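Long-range contacts in N-acetylgalactosaminyltransferase 7 (Homo sapiens, PDB 6IWR), which is a glycosyltransferase that joins a family 2 domain of the GT-A clan to a ricin-type beta-trefoil lectin domain: residues Gly495-His503 with Arg568-Phe576; Ala516-Thr527 with Ile537-Trp548. All coordinates share one frame; numbering follows the deposited sequence.

Contact 1: Gly495-His503 with Arg568-Phe576; sequences GFVELGPCH and RSEVLHQVF
Leu499 swings CG to the far side of CB from its own backbone N (chi1 -162°), and Val575, at chi1 169°, puts CG2 opposite its carbonyl carbon; these two rotations bring the branched side chains together at about a right angle. Val575 CG2 lies 4.1 Å from Leu499 CB and also packs on the Glu498 carbonyl. Its other methyl, CG1, comes within 3.9 Å of Val497 CG1, so one valine touches residues on both sides of Glu498. The leucine methyls part company: CD1 wedges between Val575 CG2 and Arg568 CD, 4.2 Å from the latter, while CD2 rests on the loop, 3.5 Å from Glu570 CA. Backbone pairing adds little, the bond from Leu499 N to His573 O being weak at 3.3 Å. The His573 imidazole is gripped at both nitrogens: ND1 donates to Glu570 O at 2.7 Å, and NE2 is hydrogen-bonded to Glu279 of the second subunit. Arg568 NE makes a salt bridge with Glu570 OE2 at 2.9 Å, the carboxylate oxygen lying in the guanidinium plane, while NH1 bonds to Lys588 O and Trp589 offers a cation-pi partner. In the beta-trefoil, strand 484-487 pairs with 498-501 and lends Tyr484 and Ile486 to this apolar patch, Leu566 of strand 565-568 backs Val575 within its own hairpin, and Val535 of strand 534-539 meets the same valine.

Contact 2: Ala516-Thr527 with Ile537-Trp548; sequences ANQLMQYDQCLT and ITHCNLNEFKEW
Thr527 and Phe545 meet where the beta hairpin of strands 524-529 and 534-539, part of the beta-trefoil lectin domain, is overlaid by the loop that follows it. From its root outward, the threonine has CB 3.5 Å from Phe545 CD1, OG1 hydrogen-bonded to Glu547 OE1 at 3.0 Å, and CG2 over the phenyl face, 4.0 Å from the centroid, in a CH-pi contact. OG1 stands opposite the backbone N (chi1 168°), which turns it to the carboxylate and leaves CG2 for the ring. Glu547 is held from beyond as well, OE2 bonding to His559. The hairpin itself is zipped by the hydrogen-bonded pair Cys525 and Thr538, Cys525 N lying 2.9 Å from Thr538 O. Gln518 extends its amide into the loop, where NE2 donates to Glu544 O at 2.9 Å and more weakly to Asn541 O, tying together the two ends of a type I turn. Trp548 takes Leu519 CD1 over the face of its five-membered ring and, at the ring edge, directs NE1 to Leu526 O, which it meets from well above the carbonyl plane. A disulfide completes the closure, with Cys525 SG and Cys540 SG 2.0 Å apart and a chi3 of -87°.

Both contacts lie in the ricin-type beta-trefoil domain, their centres 19 Å apart. Along the chain the order is 495-503, 516-527, 537-548 and 568-576, so the two segments of contact 2 fall between those of contact 1. Contact 1 brings together strands of two separate two-stranded sheets, 484-487 with 498-501 and 565-568 with 575-578, whereas contact 2 lies at one edge of a five-stranded antiparallel sheet, where 534-539 is the outermost strand within the chain. They meet directly: Ile537 N probably donates a hydrogen bond to Gly495 O, and Val497 CG2 packs against Leu526 and Ile537. Through Val497 the apolar patches of the two contacts adjoin, consistent with a common interior of the trefoil, while the second subunit touches contact 1 and not contact 2.

Contact 1: Gly495-His503 with Arg568-Phe576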
loop_
_atom_site.group_PDB
_atom_site.type_symbol
_atom_site.label_atom_id
_atom_site.label_comp_id
_atom_site.label_asym_id
_atom_site.label_seq_id
_atom_site.Cartn_x
_atom_site.Cartn_y
_atom_site.Cartn_z
ATOM N N GLY A 495 -12.300 0.048 -5.225
ATOM C CA GLY A 495 -12.674 0.477 -3.889
ATOM C C GLY A 495 -13.893 1.373 -3.903
ATOM O O GLY A 495 -14.295 1.921 -4.929
ATOM N N PHE A 496 -14.503 1.522 -2.731
ATOM C CA PHE A 496 -15.712 2.324 -2.586
ATOM C C PHE A 496 -15.408 3.655 -1.915
ATOM O O PHE A 496 -14.771 3.704 -0.858
ATOM C CB PHE A 496 -16.780 1.581 -1.799
ATOM C CG PHE A 496 -17.288 0.385 -2.497
ATOM C CD1 PHE A 496 -17.892 0.511 -3.736
ATOM C CD2 PHE A 496 -17.165 -0.872 -1.924
ATOM C CE1 PHE A 496 -18.370 -0.600 -4.403
ATOM C CE2 PHE A 496 -17.640 -1.997 -2.583
ATOM C CZ PHE A 496 -18.241 -1.863 -3.826
ATOM N N VAL A 497 -15.875 4.717 -2.537
ATOM C CA VAL A 497 -15.666 6.076 -2.071
ATOM C C VAL A 497 -16.545 6.305 -0.855
ATOM O O VAL A 497 -17.633 5.736 -0.754
ATOM C CB VAL A 497 -15.974 7.046 -3.231
ATOM C CG1 VAL A 497 -17.207 7.891 -2.974
ATOM C CG2 VAL A 497 -14.763 7.867 -3.595
ATOM N N GLU A 498 -16.066 7.109 0.093
ATOM C CA GLU A 498 -16.781 7.355 1.343
ATOM C C GLU A 498 -16.967 8.849 1.573
ATOM O O GLU A 498 -16.544 9.699 0.775
ATOM C CB GLU A 498 -16.036 6.735 2.524
ATOM C CG GLU A 498 -15.387 5.415 2.183
ATOM C CD GLU A 498 -14.618 4.820 3.347
ATOM O OE1 GLU A 498 -14.756 5.348 4.472
ATOM O OE2 GLU A 498 -13.876 3.831 3.136
ATOM N N LEU A 499 -17.613 9.160 2.691
ATOM C CA LEU A 499 -17.783 10.530 3.150
ATOM C C LEU A 499 -16.817 10.790 4.297
ATOM O O LEU A 499 -16.636 9.941 5.171
ATOM C CB LEU A 499 -19.224 10.779 3.607
ATOM C CG LEU A 499 -19.706 12.228 3.721
ATOM C CD1 LEU A 499 -19.998 12.753 2.338
ATOM C CD2 LEU A 499 -20.931 12.369 4.641
ATOM N N GLY A 500 -16.182 11.953 4.291
ATOM C CA GLY A 500 -15.361 12.334 5.416
ATOM C C GLY A 500 -15.430 13.820 5.673
ATOM O O GLY A 500 -15.962 14.585 4.866
ATOM N N PRO A 501 -14.896 14.260 6.807
ATOM C CA PRO A 501 -14.881 15.697 7.095
ATOM C C PRO A 501 -14.007 16.433 6.090
ATOM O O PRO A 501 -12.906 15.988 5.757
ATOM C CB PRO A 501 -14.318 15.779 8.521
ATOM C CG PRO A 501 -13.892 14.420 8.885
ATOM C CD PRO A 501 -14.497 13.441 7.959
ATOM N N CYS A 502 -14.530 17.546 5.579
ATOM C CA CYS A 502 -13.801 18.365 4.619
ATOM C C CYS A 502 -12.571 18.967 5.273
ATOM O O CYS A 502 -12.607 19.400 6.431
ATOM C CB CYS A 502 -14.685 19.489 4.083
ATOM S SG CYS A 502 -16.141 18.956 3.130
ATOM N N HIS A 503 -11.478 18.996 4.521
ATOM C CA HIS A 503 -10.269 19.672 4.963
ATOM C C HIS A 503 -9.716 20.640 3.918
ATOM O O HIS A 503 -8.714 21.314 4.192
ATOM C CB HIS A 503 -9.195 18.641 5.336
ATOM C CG HIS A 503 -8.912 17.662 4.244
ATOM N ND1 HIS A 503 -8.670 18.050 2.940
ATOM C CD2 HIS A 503 -8.854 16.312 4.249
ATOM C CE1 HIS A 503 -8.467 16.979 2.192
ATOM N NE2 HIS A 503 -8.562 15.914 2.965
ATOM N N ARG A 568 -25.995 10.768 0.356
ATOM C CA ARG A 568 -25.067 10.534 1.454
ATOM C C ARG A 568 -25.795 10.268 2.763
ATOM O O ARG A 568 -26.935 10.649 2.906
ATOM C CB ARG A 568 -24.123 11.726 1.610
ATOM C CG ARG A 568 -24.701 12.876 2.399
ATOM C CD ARG A 568 -23.916 14.135 2.177
ATOM N NE ARG A 568 -24.655 15.283 2.647
ATOM C CZ ARG A 568 -25.163 16.208 1.857
ATOM N NH1 ARG A 568 -25.011 16.119 0.558
ATOM N NH2 ARG A 568 -25.824 17.219 2.369
ATOM N N SER A 569 -25.141 9.612 3.715
ATOM C CA SER A 569 -25.706 9.475 5.051
ATOM C C SER A 569 -25.222 10.455 6.113
ATOM O O SER A 569 -25.999 10.895 6.934
ATOM C CB SER A 569 -25.551 8.066 5.580
ATOM O OG SER A 569 -26.105 7.986 6.870
ATOM N N GLU A 570 -23.956 10.812 6.092
ATOM C CA GLU A 570 -23.375 11.682 7.120
ATOM C C GLU A 570 -23.111 11.006 8.446
ATOM O O GLU A 570 -21.988 10.970 8.909
ATOM C CB GLU A 570 -24.251 12.905 7.392
ATOM C CG GLU A 570 -24.852 13.567 6.168
ATOM C CD GLU A 570 -24.847 15.077 6.260
ATOM O OE1 GLU A 570 -24.259 15.603 7.217
ATOM O OE2 GLU A 570 -25.419 15.740 5.381
ATOM N N VAL A 571 -24.147 10.482 9.066
ATOM C CA VAL A 571 -23.987 9.799 10.332
ATOM C C VAL A 571 -23.143 8.551 10.158
ATOM O O VAL A 571 -22.329 8.215 10.997
ATOM C CB VAL A 571 -25.341 9.462 10.947
ATOM C CG1 VAL A 571 -26.218 8.776 9.923
ATOM C CG2 VAL A 571 -25.165 8.596 12.173
ATOM N N LEU A 572 -23.370 7.879 9.049
ATOM C CA LEU A 572 -22.675 6.686 8.619
ATOM C C LEU A 572 -21.453 6.899 7.732
ATOM O O LEU A 572 -20.763 5.939 7.443
ATOM C CB LEU A 572 -23.641 5.730 7.928
ATOM C CG LEU A 572 -24.705 5.050 8.783
ATOM C CD1 LEU A 572 -25.633 4.242 7.906
ATOM C CD2 LEU A 572 -24.071 4.158 9.826
ATOM N N HIS A 573 -21.178 8.132 7.312
ATOM C CA HIS A 573 -20.049 8.434 6.414
ATOM C C HIS A 573 -20.065 7.614 5.123
ATOM O O HIS A 573 -19.083 7.026 4.713
ATOM C CB HIS A 573 -18.712 8.281 7.122
ATOM C CG HIS A 573 -18.446 9.318 8.165
ATOM N ND1 HIS A 573 -19.440 10.067 8.747
ATOM C CD2 HIS A 573 -17.294 9.716 8.743
ATOM C CE1 HIS A 573 -18.912 10.884 9.634
ATOM N NE2 HIS A 573 -17.609 10.694 9.646
ATOM N N GLN A 574 -21.226 7.593 4.506
ATOM C CA GLN A 574 -21.609 6.723 3.406
ATOM C C GLN A 574 -22.028 7.538 2.197
ATOM O O GLN A 574 -22.778 8.510 2.319
ATOM C CB GLN A 574 -22.759 5.819 3.812
ATOM C CG GLN A 574 -22.649 4.407 3.308
ATOM C CD GLN A 574 -23.181 3.411 4.310
ATOM O OE1 GLN A 574 -24.345 3.480 4.697
ATOM N NE2 GLN A 574 -22.317 2.495 4.765
ATOM N N VAL A 575 -21.537 7.136 1.035
ATOM C CA VAL A 575 -21.881 7.769 -0.231
ATOM C C VAL A 575 -22.560 6.731 -1.110
ATOM O O VAL A 575 -21.981 5.673 -1.392
ATOM C CB VAL A 575 -20.644 8.346 -0.936
ATOM C CG1 VAL A 575 -21.009 8.745 -2.355
ATOM C CG2 VAL A 575 -20.076 9.518 -0.157
ATOM N N PHE A 576 -23.766 7.028 -1.566
ATOM C CA PHE A 576 -24.457 6.081 -2.434
ATOM C C PHE A 576 -25.312 6.877 -3.408
ATOM O O PHE A 576 -25.338 8.110 -3.364
ATOM C CB PHE A 576 -25.285 5.092 -1.607
ATOM C CG PHE A 576 -26.189 5.760 -0.624
ATOM C CD1 PHE A 576 -27.449 6.205 -1.021
ATOM C CD2 PHE A 576 -25.785 5.981 0.689
ATOM C CE1 PHE A 576 -28.305 6.844 -0.131
ATOM C CE2 PHE A 576 -26.645 6.631 1.594
ATOM C CZ PHE A 576 -27.906 7.057 1.175
#

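Contact 2: Ala516-Thr527 with Ile537-Trp548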
loop_
_atom_site.group_PDB
_atom_site.type_symbol
_atom_site.label_atom_id
_atom_site.label_comp_id
_atom_site.label_asym_id
_atom_site.label_seq_id
_atom_site.Cartn_x
_atom_site.Cartn_y
_atom_site.Cartn_z
ATOM N N ALA A 516 -17.273 14.898 -20.920
ATOM C CA ALA A 516 -17.703 13.569 -21.330
ATOM C C ALA A 516 -18.532 12.879 -20.260
ATOM O O ALA A 516 -18.851 11.691 -20.394
ATOM C CB ALA A 516 -16.501 12.703 -21.696
ATOM N N ASN A 517 -18.892 13.592 -19.199
ATOM C CA ASN A 517 -19.695 13.018 -18.141
ATOM C C ASN A 517 -18.896 12.026 -17.294
ATOM O O ASN A 517 -19.459 11.093 -16.719
ATOM C CB ASN A 517 -20.946 12.368 -18.734
ATOM C CG ASN A 517 -21.856 13.384 -19.411
ATOM O OD1 ASN A 517 -22.361 14.288 -18.760
ATOM N ND2 ASN A 517 -22.079 13.235 -20.708
ATOM N N GLN A 518 -17.579 12.205 -17.192
ATOM C CA GLN A 518 -16.769 11.352 -16.336
ATOM C C GLN A 518 -16.452 12.089 -15.040
ATOM O O GLN A 518 -16.047 13.255 -15.065
ATOM C CB GLN A 518 -15.486 10.911 -17.047
ATOM C CG GLN A 518 -15.709 10.283 -18.437
ATOM C CD GLN A 518 -14.410 9.789 -19.102
ATOM O OE1 GLN A 518 -13.492 10.570 -19.380
ATOM N NE2 GLN A 518 -14.340 8.480 -19.358
ATOM N N LEU A 519 -16.684 11.417 -13.910
ATOM C CA LEU A 519 -16.323 11.925 -12.591
ATOM C C LEU A 519 -14.994 11.290 -12.193
ATOM O O LEU A 519 -14.938 10.090 -11.893
ATOM C CB LEU A 519 -17.405 11.596 -11.568
ATOM C CG LEU A 519 -17.920 12.707 -10.652
ATOM C CD1 LEU A 519 -18.633 12.077 -9.488
ATOM C CD2 LEU A 519 -16.808 13.633 -10.174
ATOM N N MET A 520 -13.947 12.093 -12.136
ATOM C CA MET A 520 -12.602 11.580 -11.995
ATOM C C MET A 520 -11.790 12.097 -10.823
ATOM O O MET A 520 -11.882 13.241 -10.451
ATOM C CB MET A 520 -11.851 11.857 -13.284
ATOM C CG MET A 520 -12.382 11.067 -14.457
ATOM S SD MET A 520 -11.810 11.669 -16.032
ATOM C CE MET A 520 -10.177 10.996 -16.049
ATOM N N GLN A 521 -10.997 11.212 -10.244
ATOM C CA GLN A 521 -9.910 11.567 -9.349
ATOM C C GLN A 521 -8.675 10.950 -9.950
ATOM O O GLN A 521 -8.661 9.770 -10.229
ATOM C CB GLN A 521 -10.144 11.000 -7.953
ATOM C CG GLN A 521 -9.023 11.257 -6.961
ATOM C CD GLN A 521 -9.400 10.913 -5.542
ATOM O OE1 GLN A 521 -9.194 9.805 -5.092
ATOM N NE2 GLN A 521 -9.949 11.868 -4.835
ATOM N N TYR A 522 -7.634 11.734 -10.162
ATOM C CA TYR A 522 -6.429 11.195 -10.779
ATOM C C TYR A 522 -6.758 10.574 -12.139
ATOM O O TYR A 522 -7.274 11.238 -13.014
ATOM C CB TYR A 522 -5.702 10.211 -9.858
ATOM C CG TYR A 522 -5.457 10.707 -8.469
ATOM C CD1 TYR A 522 -4.773 11.877 -8.244
ATOM C CD2 TYR A 522 -5.898 9.990 -7.382
ATOM C CE1 TYR A 522 -4.550 12.327 -6.966
ATOM C CE2 TYR A 522 -5.679 10.435 -6.109
ATOM C CZ TYR A 522 -5.008 11.604 -5.908
ATOM O OH TYR A 522 -4.789 12.033 -4.630
ATOM N N ASP A 523 -6.393 9.321 -12.335
ATOM C CA ASP A 523 -6.689 8.611 -13.552
ATOM C C ASP A 523 -7.947 7.760 -13.428
ATOM O O ASP A 523 -8.353 7.117 -14.376
ATOM C CB ASP A 523 -5.484 7.751 -13.956
ATOM C CG ASP A 523 -5.196 6.646 -12.965
ATOM O OD1 ASP A 523 -5.103 6.925 -11.762
ATOM O OD2 ASP A 523 -5.068 5.489 -13.385
ATOM N N GLN A 524 -8.548 7.748 -12.250
ATOM C CA GLN A 524 -9.732 6.947 -11.992
ATOM C C GLN A 524 -11.037 7.671 -12.259
ATOM O O GLN A 524 -11.077 8.881 -12.330
ATOM C CB GLN A 524 -9.723 6.415 -10.564
ATOM C CG GLN A 524 -8.404 5.812 -10.119
ATOM C CD GLN A 524 -8.390 4.310 -10.183
ATOM O OE1 GLN A 524 -8.944 3.633 -9.335
ATOM N NE2 GLN A 524 -7.752 3.786 -11.193
ATOM N N CYS A 525 -12.101 6.896 -12.416
ATOM C CA CYS A 525 -13.464 7.407 -12.520
ATOM C C CYS A 525 -14.383 6.768 -11.485
ATOM O O CYS A 525 -14.160 5.646 -11.028
ATOM C CB CYS A 525 -14.046 7.162 -13.908
ATOM S SG CYS A 525 -13.266 8.105 -15.076
ATOM N N LEU A 526 -15.408 7.517 -11.085
ATOM C CA LEU A 526 -16.463 6.978 -10.245
ATOM C C LEU A 526 -17.525 6.371 -11.148
ATOM O O LEU A 526 -17.818 6.902 -12.225
ATOM C CB LEU A 526 -17.112 8.031 -9.337
ATOM C CG LEU A 526 -16.345 9.103 -8.559
ATOM C CD1 LEU A 526 -16.669 9.063 -7.085
ATOM C CD2 LEU A 526 -14.856 8.974 -8.742
ATOM N N THR A 527 -18.082 5.245 -10.709
ATOM C CA THR A 527 -19.180 4.588 -11.400
ATOM C C THR A 527 -20.040 3.893 -10.359
ATOM O O THR A 527 -19.803 4.016 -9.155
ATOM C CB THR A 527 -18.683 3.605 -12.465
ATOM O OG1 THR A 527 -19.785 2.810 -12.906
ATOM C CG2 THR A 527 -17.612 2.696 -11.892
ATOM N N ILE A 537 -14.619 3.436 -7.312
ATOM C CA ILE A 537 -13.532 4.103 -8.028
ATOM C C ILE A 537 -12.773 3.039 -8.816
ATOM O O ILE A 537 -12.343 2.037 -8.234
ATOM C CB ILE A 537 -12.578 4.806 -7.052
ATOM C CG1 ILE A 537 -12.855 6.275 -6.949
ATOM C CG2 ILE A 537 -11.162 4.763 -7.568
ATOM C CD1 ILE A 537 -11.555 7.044 -6.822
ATOM N N THR A 538 -12.593 3.243 -10.125
ATOM C CA THR A 538 -11.825 2.279 -10.914
ATOM C C THR A 538 -11.016 2.986 -11.972
ATOM O O THR A 538 -11.158 4.188 -12.196
ATOM C CB THR A 538 -12.677 1.253 -11.669
ATOM O OG1 THR A 538 -14.057 1.385 -11.312
ATOM C CG2 THR A 538 -12.185 -0.148 -11.381
ATOM N N HIS A 539 -10.214 2.191 -12.674
ATOM C CA HIS A 539 -9.480 2.711 -13.811
ATOM C C HIS A 539 -10.429 3.024 -14.966
ATOM O O HIS A 539 -11.422 2.326 -15.210
ATOM C CB HIS A 539 -8.399 1.736 -14.264
ATOM C CG HIS A 539 -7.540 2.288 -15.357
ATOM N ND1 HIS A 539 -7.451 1.707 -16.604
ATOM C CD2 HIS A 539 -6.778 3.407 -15.406
ATOM C CE1 HIS A 539 -6.646 2.429 -17.365
ATOM N NE2 HIS A 539 -6.226 3.467 -16.663
ATOM N N CYS A 540 -10.066 4.065 -15.710
ATOM C CA CYS A 540 -10.950 4.797 -16.592
ATOM C C CYS A 540 -10.378 4.787 -18.004
ATOM O O CYS A 540 -9.167 4.903 -18.175
ATOM C CB CYS A 540 -11.101 6.230 -16.061
ATOM S SG CYS A 540 -12.668 6.838 -16.526
ATOM N N ASN A 541 -11.233 4.646 -19.020
ATOM C CA ASN A 541 -10.808 4.759 -20.416
ATOM C C ASN A 541 -11.761 5.688 -21.165
ATOM O O ASN A 541 -12.932 5.827 -20.804
ATOM C CB ASN A 541 -10.750 3.392 -21.129
ATOM C CG ASN A 541 -9.560 2.534 -20.683
ATOM O OD1 ASN A 541 -8.496 3.051 -20.307
ATOM N ND2 ASN A 541 -9.734 1.209 -20.736
ATOM N N LEU A 542 -11.262 6.285 -22.247
ATOM C CA LEU A 542 -11.890 7.485 -22.795
ATOM C C LEU A 542 -13.418 7.425 -22.843
ATOM O O LEU A 542 -14.088 8.451 -22.652
ATOM C CB LEU A 542 -11.339 7.780 -24.186
ATOM C CG LEU A 542 -10.936 9.255 -24.249
ATOM C CD1 LEU A 542 -11.355 9.829 -25.592
ATOM C CD2 LEU A 542 -11.562 10.063 -23.085
ATOM N N ASN A 543 -14.003 6.262 -23.092
ATOM C CA ASN A 543 -15.450 6.224 -23.254
ATOM C C ASN A 543 -16.121 5.355 -22.208
ATOM O O ASN A 543 -17.240 4.863 -22.416
ATOM C CB ASN A 543 -15.791 5.765 -24.666
ATOM C CG ASN A 543 -15.130 6.632 -25.696
ATOM O OD1 ASN A 543 -14.658 6.148 -26.720
ATOM N ND2 ASN A 543 -15.063 7.931 -25.414
ATOM N N GLU A 544 -15.465 5.187 -21.073
ATOM C CA GLU A 544 -15.922 4.303 -20.022
ATOM C C GLU A 544 -16.489 5.136 -18.887
ATOM O O GLU A 544 -15.895 6.140 -18.491
ATOM C CB GLU A 544 -14.773 3.420 -19.533
ATOM C CG GLU A 544 -14.979 1.939 -19.820
ATOM C CD GLU A 544 -13.765 1.095 -19.452
ATOM O OE1 GLU A 544 -12.649 1.669 -19.359
ATOM O OE2 GLU A 544 -13.937 -0.134 -19.247
ATOM N N PHE A 545 -17.655 4.735 -18.390
ATOM C CA PHE A 545 -18.265 5.387 -17.239
ATOM C C PHE A 545 -18.608 6.853 -17.523
ATOM O O PHE A 545 -18.521 7.704 -16.634
ATOM C CB PHE A 545 -17.350 5.271 -16.027
ATOM C CG PHE A 545 -16.782 3.907 -15.836
ATOM C CD1 PHE A 545 -17.613 2.816 -15.745
ATOM C CD2 PHE A 545 -15.408 3.710 -15.754
ATOM C CE1 PHE A 545 -17.089 1.555 -15.567
ATOM C CE2 PHE A 545 -14.876 2.444 -15.581
ATOM C CZ PHE A 545 -15.718 1.373 -15.483
ATOM N N LYS A 546 -18.981 7.159 -18.776
ATOM C CA LYS A 546 -19.518 8.477 -19.118
ATOM C C LYS A 546 -20.903 8.635 -18.507
ATOM O O LYS A 546 -21.894 8.699 -19.235
ATOM C CB LYS A 546 -19.591 8.665 -20.636
ATOM C CG LYS A 546 -18.256 8.554 -21.364
ATOM C CD LYS A 546 -18.425 7.898 -22.742
ATOM C CE LYS A 546 -18.234 8.868 -23.892
ATOM N NZ LYS A 546 -19.060 10.097 -23.732
ATOM N N GLU A 547 -21.005 8.707 -17.181
ATOM C CA GLU A 547 -22.309 8.416 -16.602
ATOM C C GLU A 547 -22.765 9.394 -15.510
ATOM O O GLU A 547 -23.655 9.050 -14.724
ATOM C CB GLU A 547 -22.293 6.980 -16.071
ATOM C CG GLU A 547 -21.267 6.747 -14.981
ATOM C CD GLU A 547 -21.313 5.333 -14.429
ATOM O OE1 GLU A 547 -20.912 4.385 -15.149
ATOM O OE2 GLU A 547 -21.778 5.168 -13.280
ATOM N N TRP A 548 -22.228 10.611 -15.460
ATOM C CA TRP A 548 -22.618 11.594 -14.455
ATOM C C TRP A 548 -22.924 12.922 -15.128
ATOM O O TRP A 548 -22.276 13.305 -16.105
ATOM C CB TRP A 548 -21.508 11.810 -13.384
ATOM C CG TRP A 548 -21.132 10.581 -12.630
ATOM C CD1 TRP A 548 -20.080 9.750 -12.894
ATOM C CD2 TRP A 548 -21.821 10.014 -11.501
ATOM N NE1 TRP A 548 -20.057 8.705 -11.993
ATOM C CE2 TRP A 548 -21.112 8.837 -11.125
ATOM C CE3 TRP A 548 -22.955 10.390 -10.764
ATOM C CZ2 TRP A 548 -21.508 8.022 -10.053
ATOM C CZ3 TRP A 548 -23.352 9.585 -9.689
ATOM C CH2 TRP A 548 -22.622 8.409 -9.346
#